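Local coordinates for coat protein (Sulfolobus turreted icosahedral virus, PDB 2BBD) that forms the capsid shell of an archaeal virus, with an architecture that points to common ancestry with eukaryotic and bacterial viruses, at residues 1-14 / 146-158. Numbering follows the deposited sequence.
Sequences GEIYTETLQQTYAW and INASFYITITYER
W14 and Y4, near the two ends of segment 1-14, lie against segment 146-158 in different ways. The W14 indole is a flat plate with I146 laid over one face: CG2 of I146 sits 3.5 Å above the ring plane toward the rim, and its CG1 lies over the six-membered ring. CZ of F150 meets the indole edge at W14 CD1, 3.6 Å away, the two rings set obliquely, while W14 NE1 hydrogen-bonds to the carbonyl of L60. Y4 instead bends back over its partner, CG wedged between backbone N and carbonyl carbon (chi1 65°); its ring face receives CB of Y156, 3.5 Å from Y4 CZ, and the two rings, tilted by 28°, barely overlap. Within this chain strand 2-13 edges an antiparallel sheet of the double jelly-roll, next to 145-158; Q9 and Q10 loop away, and the register shifts by two between T7 and Y12. L8 straddles I152 and I154, CD2 on CG2 of I152 and CD1 tight on CD1 of I154 (3.4 Å), with P25 also against it. Beyond the loop, the Y12 ring brings its edge to CG1 of I152, on the side away from L8. On the T5 and T7 face, hydroxyls hydrogen-bond: T5 OG1 with T155 OG1 (2.9 Å), T7 OG1 with T153 OG1 (3.0 Å). At the chain start, G1 N makes a salt bridge to OE2 of E157 (2.7 Å), a carboxylate also held by R31 and R122.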
ATOM      1  N   GLY A   1      22.171   3.487  12.634  1.00 39.86           N
ATOM      2  CA  GLY A   1      22.215   3.715  14.109  1.00 38.49           C
ATOM      3  C   GLY A   1      21.335   2.761  14.893  1.00 37.41           C
ATOM      4  O   GLY A   1      20.904   1.732  14.374  1.00 39.68           O
ATOM      5  N   GLU A   2      21.070   3.106  16.149  1.00 36.09           N
ATOM      6  CA  GLU A   2      20.240   2.281  17.024  1.00 34.98           C
ATOM      7  C   GLU A   2      18.760   2.392  16.642  1.00 32.10           C
ATOM      8  O   GLU A   2      18.213   3.489  16.541  1.00 33.48           O
ATOM      9  CB  GLU A   2      20.439   2.714  18.476  1.00 35.78           C
ATOM     10  CG  GLU A   2      19.713   1.865  19.510  1.00 38.42           C
ATOM     11  CD  GLU A   2      20.055   2.287  20.933  1.00 40.14           C
ATOM     12  OE1 GLU A   2      19.461   1.744  21.891  1.00 40.86           O
ATOM     13  OE2 GLU A   2      20.922   3.173  21.092  1.00 41.55           O
ATOM     14  N   ILE A   3      18.124   1.246  16.434  1.00 30.19           N
ATOM     15  CA  ILE A   3      16.716   1.202  16.044  1.00 28.81           C
ATOM     16  C   ILE A   3      15.836   0.862  17.237  1.00 27.48           C
ATOM     17  O   ILE A   3      16.116  -0.072  17.985  1.00 29.12           O
ATOM     18  CB  ILE A   3      16.481   0.147  14.943  1.00 29.12           C
ATOM     19  CG1 ILE A   3      17.384   0.442  13.741  1.00 25.90           C
ATOM     20  CG2 ILE A   3      15.004   0.146  14.524  1.00 26.41           C
ATOM     21  CD1 ILE A   3      17.296  -0.614  12.636  1.00 27.07           C
ATOM     22  N   TYR A   4      14.769   1.630  17.417  1.00 27.89           N
ATOM     23  CA  TYR A   4      13.861   1.399  18.533  1.00 25.91           C
ATOM     24  C   TYR A   4      12.453   1.817  18.162  1.00 25.02           C
ATOM     25  O   TYR A   4      12.236   2.626  17.257  1.00 23.00           O
ATOM     26  CB  TYR A   4      14.320   2.157  19.789  1.00 24.25           C
ATOM     27  CG  TYR A   4      14.283   3.663  19.656  1.00 24.60           C
ATOM     28  CD1 TYR A   4      15.278   4.343  18.954  1.00 25.91           C
ATOM     29  CD2 TYR A   4      13.238   4.406  20.205  1.00 22.87           C
ATOM     30  CE1 TYR A   4      15.237   5.719  18.803  1.00 23.94           C
ATOM     31  CE2 TYR A   4      13.183   5.781  20.053  1.00 23.99           C
ATOM     32  CZ  TYR A   4      14.187   6.431  19.352  1.00 24.99           C
ATOM     33  OH  TYR A   4      14.134   7.788  19.177  1.00 26.64           O
ATOM     34  N   THR A   5      11.496   1.257  18.884  1.00 24.65           N
ATOM     35  CA  THR A   5      10.104   1.523  18.614  1.00 26.46           C
ATOM     36  C   THR A   5       9.346   2.052  19.822  1.00 27.31           C
ATOM     37  O   THR A   5       9.586   1.636  20.955  1.00 25.88           O
ATOM     38  CB  THR A   5       9.425   0.225  18.110  1.00 26.69           C
ATOM     39  OG1 THR A   5      10.055  -0.197  16.893  1.00 25.49           O
ATOM     40  CG2 THR A   5       7.963   0.448  17.849  1.00 25.65           C
ATOM     41  N   GLU A   6       8.446   2.996  19.574  1.00 27.57           N
ATOM     42  CA  GLU A   6       7.609   3.516  20.638  1.00 28.32           C
ATOM     43  C   GLU A   6       6.204   3.854  20.124  1.00 27.37           C
ATOM     44  O   GLU A   6       6.003   4.236  18.960  1.00 24.13           O
ATOM     45  CB  GLU A   6       8.276   4.714  21.357  1.00 31.74           C
ATOM     46  CG  GLU A   6       8.635   5.931  20.523  1.00 35.22           C
ATOM     47  CD  GLU A   6       9.492   6.960  21.304  1.00 35.81           C
ATOM     48  OE1 GLU A   6       9.566   8.125  20.872  1.00 37.44           O
ATOM     49  OE2 GLU A   6      10.098   6.610  22.339  1.00 35.70           O
ATOM     50  N   THR A   7       5.229   3.677  21.004  1.00 25.66           N
ATOM     51  CA  THR A   7       3.839   3.931  20.673  1.00 27.36           C
ATOM     52  C   THR A   7       3.402   5.292  21.192  1.00 27.54           C
ATOM     53  O   THR A   7       3.572   5.590  22.365  1.00 28.08           O
ATOM     54  CB  THR A   7       2.956   2.852  21.302  1.00 28.31           C
ATOM     55  OG1 THR A   7       3.408   1.569  20.859  1.00 30.90           O
ATOM     56  CG2 THR A   7       1.503   3.052  20.924  1.00 27.30           C
ATOM     57  N   LEU A   8       2.842   6.115  20.315  1.00 27.63           N
ATOM     58  CA  LEU A   8       2.378   7.439  20.715  1.00 27.92           C
ATOM     59  C   LEU A   8       1.285   7.345  21.791  1.00 28.07           C
ATOM     60  O   LEU A   8       0.431   6.455  21.765  1.00 25.34           O
ATOM     61  CB  LEU A   8       1.868   8.198  19.487  1.00 27.26           C
ATOM     62  CG  LEU A   8       2.934   8.940  18.674  1.00 30.66           C
ATOM     63  CD1 LEU A   8       4.194   8.111  18.567  1.00 29.17           C
ATOM     64  CD2 LEU A   8       2.393   9.290  17.306  1.00 25.68           C
ATOM     65  N   GLN A   9       1.331   8.269  22.742  1.00 27.42           N
ATOM     66  CA  GLN A   9       0.369   8.309  23.833  1.00 29.53           C
ATOM     67  C   GLN A   9      -1.015   8.687  23.322  1.00 26.95           C
ATOM     68  O   GLN A   9      -2.021   8.159  23.774  1.00 27.14           O
ATOM     69  CB  GLN A   9       0.817   9.341  24.874  1.00 33.17           C
ATOM     70  CG  GLN A   9       0.274   9.095  26.262  1.00 42.20           C
ATOM     71  CD  GLN A   9       0.985   7.951  26.967  1.00 46.75           C
ATOM     72  OE1 GLN A   9       0.948   6.805  26.509  1.00 50.07           O
ATOM     73  NE2 GLN A   9       1.636   8.257  28.091  1.00 45.90           N
ATOM     74  N   GLN A  10      -1.053   9.620  22.382  1.00 26.89           N
ATOM     75  CA  GLN A  10      -2.306  10.096  21.811  1.00 27.64           C
ATOM     76  C   GLN A  10      -2.917   9.098  20.817  1.00 29.05           C
ATOM     77  O   GLN A  10      -2.238   8.617  19.904  1.00 27.38           O
ATOM     78  CB  GLN A  10      -2.068  11.440  21.123  1.00 27.47           C
ATOM     79  CG  GLN A  10      -3.301  12.040  20.464  1.00 32.02           C
ATOM     80  CD  GLN A  10      -3.100  13.488  20.035  1.00 33.97           C
ATOM     81  OE1 GLN A  10      -4.004  14.107  19.470  1.00 35.75           O
ATOM     82  NE2 GLN A  10      -1.913  14.034  20.304  1.00 35.84           N
ATOM     83  N   THR A  11      -4.199   8.793  21.007  1.00 27.36           N
ATOM     84  CA  THR A  11      -4.899   7.872  20.125  1.00 28.42           C
ATOM     85  C   THR A  11      -5.996   8.644  19.406  1.00 28.01           C
ATOM     86  O   THR A  11      -6.327   9.760  19.794  1.00 29.87           O
ATOM     87  CB  THR A  11      -5.524   6.700  20.904  1.00 28.69           C
ATOM     88  OG1 THR A  11      -6.524   7.200  21.797  1.00 30.60           O
ATOM     89  CG2 THR A  11      -4.457   5.961  21.694  1.00 28.83           C
ATOM     90  N   TYR A  12      -6.556   8.051  18.358  1.00 25.74           N
ATOM     91  CA  TYR A  12      -7.590   8.713  17.573  1.00 24.98           C
ATOM     92  C   TYR A  12      -8.805   7.819  17.417  1.00 25.71           C
ATOM     93  O   TYR A  12      -8.714   6.695  16.910  1.00 27.32           O
ATOM     94  CB  TYR A  12      -7.009   9.098  16.211  1.00 24.20           C
ATOM     95  CG  TYR A  12      -5.727   9.892  16.360  1.00 25.25           C
ATOM     96  CD1 TYR A  12      -5.753  11.288  16.485  1.00 23.97           C
ATOM     97  CD2 TYR A  12      -4.495   9.241  16.478  1.00 23.36           C
ATOM     98  CE1 TYR A  12      -4.575  12.017  16.731  1.00 23.25           C
ATOM     99  CE2 TYR A  12      -3.317   9.955  16.729  1.00 24.80           C
ATOM    100  CZ  TYR A  12      -3.369  11.342  16.853  1.00 24.90           C
ATOM    101  OH  TYR A  12      -2.223  12.044  17.098  1.00 26.32           O
ATOM    102  N   ALA A  13      -9.948   8.320  17.868  1.00 25.51           N
ATOM    103  CA  ALA A  13     -11.179   7.560  17.794  1.00 24.42           C
ATOM    104  C   ALA A  13     -11.630   7.349  16.363  1.00 25.03           C
ATOM    105  O   ALA A  13     -11.437   8.198  15.490  1.00 25.32           O
ATOM    106  CB  ALA A  13     -12.294   8.264  18.592  1.00 27.36           C
ATOM    107  N   TRP A  14     -12.234   6.196  16.131  1.00 23.66           N
ATOM    108  CA  TRP A  14     -12.751   5.882  14.824  1.00 22.71           C
ATOM    109  C   TRP A  14     -14.184   6.405  14.765  1.00 22.25           C
ATOM    110  O   TRP A  14     -14.999   6.064  15.625  1.00 19.12           O
ATOM    111  CB  TRP A  14     -12.764   4.358  14.599  1.00 22.21           C
ATOM    112  CG  TRP A  14     -13.102   3.968  13.184  1.00 21.40           C
ATOM    113  CD1 TRP A  14     -12.220   3.663  12.188  1.00 21.43           C
ATOM    114  CD2 TRP A  14     -14.409   3.928  12.586  1.00 22.87           C
ATOM    115  NE1 TRP A  14     -12.890   3.438  11.007  1.00 23.87           N
ATOM    116  CE2 TRP A  14     -14.235   3.595  11.222  1.00 21.62           C
ATOM    117  CE3 TRP A  14     -15.709   4.143  13.069  1.00 21.85           C
ATOM    118  CZ2 TRP A  14     -15.308   3.474  10.337  1.00 23.27           C
ATOM    119  CZ3 TRP A  14     -16.780   4.021  12.187  1.00 21.26           C
ATOM    120  CH2 TRP A  14     -16.571   3.690  10.834  1.00 22.53           C
ATOM    121  N   ILE A 146     -19.168   0.695  15.203  1.00 26.49           N
ATOM    122  CA  ILE A 146     -17.739   0.495  15.461  1.00 24.92           C
ATOM    123  C   ILE A 146     -17.335   1.263  16.717  1.00 27.01           C
ATOM    124  O   ILE A 146     -17.596   2.456  16.833  1.00 26.74           O
ATOM    125  CB  ILE A 146     -16.873   1.012  14.278  1.00 24.68           C
ATOM    126  CG1 ILE A 146     -17.200   0.232  13.000  1.00 24.45           C
ATOM    127  CG2 ILE A 146     -15.396   0.894  14.606  1.00 24.96           C
ATOM    128  CD1 ILE A 146     -16.915  -1.222  13.095  1.00 25.91           C
ATOM    129  N   ASN A 147     -16.697   0.572  17.655  1.00 27.11           N
ATOM    130  CA  ASN A 147     -16.248   1.196  18.893  1.00 27.98           C
ATOM    131  C   ASN A 147     -14.739   0.917  18.991  1.00 25.26           C
ATOM    132  O   ASN A 147     -14.318  -0.075  19.577  1.00 24.87           O
ATOM    133  CB  ASN A 147     -17.002   0.585  20.081  1.00 29.75           C
ATOM    134  CG  ASN A 147     -18.455   0.225  19.735  1.00 35.99           C
ATOM    135  OD1 ASN A 147     -18.851  -0.951  19.782  1.00 36.08           O
ATOM    136  ND2 ASN A 147     -19.247   1.232  19.372  1.00 35.10           N
ATOM    137  N   ALA A 148     -13.933   1.803  18.411  1.00 25.42           N
ATOM    138  CA  ALA A 148     -12.485   1.616  18.399  1.00 24.07           C
ATOM    139  C   ALA A 148     -11.682   2.911  18.221  1.00 23.51           C
ATOM    140  O   ALA A 148     -12.238   3.991  17.994  1.00 24.79           O
ATOM    141  CB  ALA A 148     -12.123   0.619  17.280  1.00 22.16           C
ATOM    142  N   SER A 149     -10.362   2.771  18.306  1.00 23.10           N
ATOM    143  CA  SER A 149      -9.426   3.883  18.156  1.00 22.92           C
ATOM    144  C   SER A 149      -8.171   3.428  17.407  1.00 24.44           C
ATOM    145  O   SER A 149      -7.831   2.236  17.393  1.00 23.09           O
ATOM    146  CB  SER A 149      -8.993   4.418  19.531  1.00 23.84           C
ATOM    147  OG  SER A 149     -10.073   4.973  20.261  1.00 24.74           O
ATOM    148  N   PHE A 150      -7.484   4.391  16.799  1.00 23.86           N
ATOM    149  CA  PHE A 150      -6.250   4.128  16.087  1.00 22.17           C
ATOM    150  C   PHE A 150      -5.080   4.370  17.011  1.00 23.52           C
ATOM    151  O   PHE A 150      -5.002   5.427  17.654  1.00 22.41           O
ATOM    152  CB  PHE A 150      -6.083   5.058  14.891  1.00 20.33           C
ATOM    153  CG  PHE A 150      -7.037   4.793  13.770  1.00 19.42           C
ATOM    154  CD1 PHE A 150      -8.190   5.556  13.627  1.00 16.56           C
ATOM    155  CD2 PHE A 150      -6.762   3.804  12.826  1.00 16.86           C
ATOM    156  CE1 PHE A 150      -9.056   5.342  12.549  1.00 15.01           C
ATOM    157  CE2 PHE A 150      -7.618   3.582  11.751  1.00 14.62           C
ATOM    158  CZ  PHE A 150      -8.767   4.356  11.612  1.00 16.58           C
ATOM    159  N   TYR A 151      -4.178   3.390  17.063  1.00 24.91           N
ATOM    160  CA  TYR A 151      -2.961   3.461  17.854  1.00 24.27           C
ATOM    161  C   TYR A 151      -1.799   3.594  16.876  1.00 23.97           C
ATOM    162  O   TYR A 151      -1.690   2.828  15.913  1.00 22.57           O
ATOM    163  CB  TYR A 151      -2.795   2.199  18.702  1.00 25.95           C
ATOM    164  CG  TYR A 151      -3.883   2.044  19.727  1.00 28.47           C
ATOM    165  CD1 TYR A 151      -5.174   1.699  19.343  1.00 30.18           C
ATOM    166  CD2 TYR A 151      -3.634   2.292  21.082  1.00 30.71           C
ATOM    167  CE1 TYR A 151      -6.200   1.603  20.274  1.00 31.52           C
ATOM    168  CE2 TYR A 151      -4.655   2.202  22.030  1.00 30.88           C
ATOM    169  CZ  TYR A 151      -5.935   1.858  21.616  1.00 34.10           C
ATOM    170  OH  TYR A 151      -6.957   1.777  22.529  1.00 37.56           O
ATOM    171  N   ILE A 152      -0.939   4.575  17.125  1.00 22.08           N
ATOM    172  CA  ILE A 152       0.197   4.843  16.261  1.00 22.21           C
ATOM    173  C   ILE A 152       1.512   4.411  16.899  1.00 23.76           C
ATOM    174  O   ILE A 152       1.809   4.780  18.035  1.00 24.07           O
ATOM    175  CB  ILE A 152       0.285   6.339  15.943  1.00 21.44           C
ATOM    176  CG1 ILE A 152      -1.059   6.840  15.410  1.00 24.20           C
ATOM    177  CG2 ILE A 152       1.428   6.597  14.969  1.00 21.94           C
ATOM    178  CD1 ILE A 152      -1.564   6.124  14.141  1.00 24.47           C
ATOM    179  N   THR A 153       2.300   3.625  16.172  1.00 21.63           N
ATOM    180  CA  THR A 153       3.580   3.170  16.702  1.00 23.12           C
ATOM    181  C   THR A 153       4.691   3.507  15.715  1.00 24.41           C
ATOM    182  O   THR A 153       4.610   3.196  14.536  1.00 24.87           O
ATOM    183  CB  THR A 153       3.562   1.674  16.978  1.00 23.35           C
ATOM    184  OG1 THR A 153       2.554   1.392  17.954  1.00 24.45           O
ATOM    185  CG2 THR A 153       4.896   1.222  17.518  1.00 24.14           C
ATOM    186  N   ILE A 154       5.736   4.151  16.204  1.00 25.59           N
ATOM    187  CA  ILE A 154       6.813   4.562  15.322  1.00 26.71           C
ATOM    188  C   ILE A 154       8.133   3.863  15.582  1.00 27.00           C
ATOM    189  O   ILE A 154       8.559   3.703  16.729  1.00 28.45           O
ATOM    190  CB  ILE A 154       7.001   6.093  15.423  1.00 28.01           C
ATOM    191  CG1 ILE A 154       5.670   6.774  15.110  1.00 27.74           C
ATOM    192  CG2 ILE A 154       8.079   6.579  14.452  1.00 27.96           C
ATOM    193  CD1 ILE A 154       5.625   8.208  15.511  1.00 34.05           C
ATOM    194  N   THR A 155       8.765   3.414  14.504  1.00 25.24           N
ATOM    195  CA  THR A 155      10.065   2.781  14.619  1.00 25.01           C
ATOM    196  C   THR A 155      11.083   3.843  14.198  1.00 24.66           C
ATOM    197  O   THR A 155      11.052   4.330  13.071  1.00 24.56           O
ATOM    198  CB  THR A 155      10.193   1.553  13.704  1.00 24.57           C
ATOM    199  OG1 THR A 155       9.299   0.521  14.145  1.00 24.85           O
ATOM    200  CG2 THR A 155      11.619   1.026  13.748  1.00 24.75           C
ATOM    201  N   TYR A 156      11.960   4.217  15.124  1.00 25.19           N
ATOM    202  CA  TYR A 156      12.978   5.225  14.855  1.00 26.20           C
ATOM    203  C   TYR A 156      14.344   4.603  14.697  1.00 26.65           C
ATOM    204  O   TYR A 156      14.542   3.422  14.950  1.00 30.36           O
ATOM    205  CB  TYR A 156      13.086   6.223  16.013  1.00 23.68           C
ATOM    206  CG  TYR A 156      11.923   7.160  16.171  1.00 26.56           C
ATOM    207  CD1 TYR A 156      10.981   6.967  17.175  1.00 27.48           C
ATOM    208  CD2 TYR A 156      11.786   8.267  15.343  1.00 24.90           C
ATOM    209  CE1 TYR A 156       9.931   7.863  17.355  1.00 28.41           C
ATOM    210  CE2 TYR A 156      10.742   9.164  15.509  1.00 26.26           C
ATOM    211  CZ  TYR A 156       9.818   8.958  16.515  1.00 27.61           C
ATOM    212  OH  TYR A 156       8.770   9.834  16.658  1.00 32.48           O
ATOM    213  N   GLU A 157      15.285   5.425  14.267  1.00 28.70           N
ATOM    214  CA  GLU A 157      16.671   5.015  14.158  1.00 29.66           C
ATOM    215  C   GLU A 157      17.454   6.267  14.519  1.00 29.20           C
ATOM    216  O   GLU A 157      17.242   7.341  13.942  1.00 27.32           O
ATOM    217  CB  GLU A 157      17.056   4.555  12.750  1.00 31.23           C
ATOM    218  CG  GLU A 157      18.411   3.851  12.736  1.00 33.69           C
ATOM    219  CD  GLU A 157      18.859   3.422  11.351  1.00 34.71           C
ATOM    220  OE1 GLU A 157      18.033   2.886  10.585  1.00 35.46           O
ATOM    221  OE2 GLU A 157      20.050   3.610  11.033  1.00 38.24           O
ATOM    222  N   ARG A 158      18.326   6.134  15.504  1.00 28.03           N
ATOM    223  CA  ARG A 158      19.132   7.252  15.928  1.00 31.14           C
ATOM    224  C   ARG A 158      20.343   7.322  15.007  1.00 31.85           C
ATOM    225  O   ARG A 158      21.315   6.582  15.167  1.00 32.74           O
ATOM    226  CB  ARG A 158      19.557   7.073  17.386  1.00 30.80           C
ATOM    227  CG  ARG A 158      20.503   8.141  17.867  1.00 37.99           C
ATOM    228  CD  ARG A 158      20.590   8.174  19.379  1.00 42.43           C
ATOM    229  NE  ARG A 158      21.745   8.953  19.820  1.00 47.50           N
ATOM    230  CZ  ARG A 158      22.999   8.511  19.773  1.00 49.56           C
ATOM    231  NH1 ARG A 158      23.255   7.293  19.308  1.00 49.69           N
ATOM    232  NH2 ARG A 158      23.997   9.284  20.190  1.00 50.78           N
TER
HETATM  233  O   HOH W   1      22.653   5.481  17.528  1.00 36.28           O
HETATM  234  O   HOH W   2       7.690   9.384  19.906  1.00 47.40           O
HETATM  235  O   HOH W   3      -9.300   7.430  21.466  1.00 37.66           O
HETATM  236  O   HOH W   4     -15.323   4.113  17.486  1.00 31.57           O
HETATM  237  O   HOH W   5     -18.050   5.210  15.678  1.00 54.48           O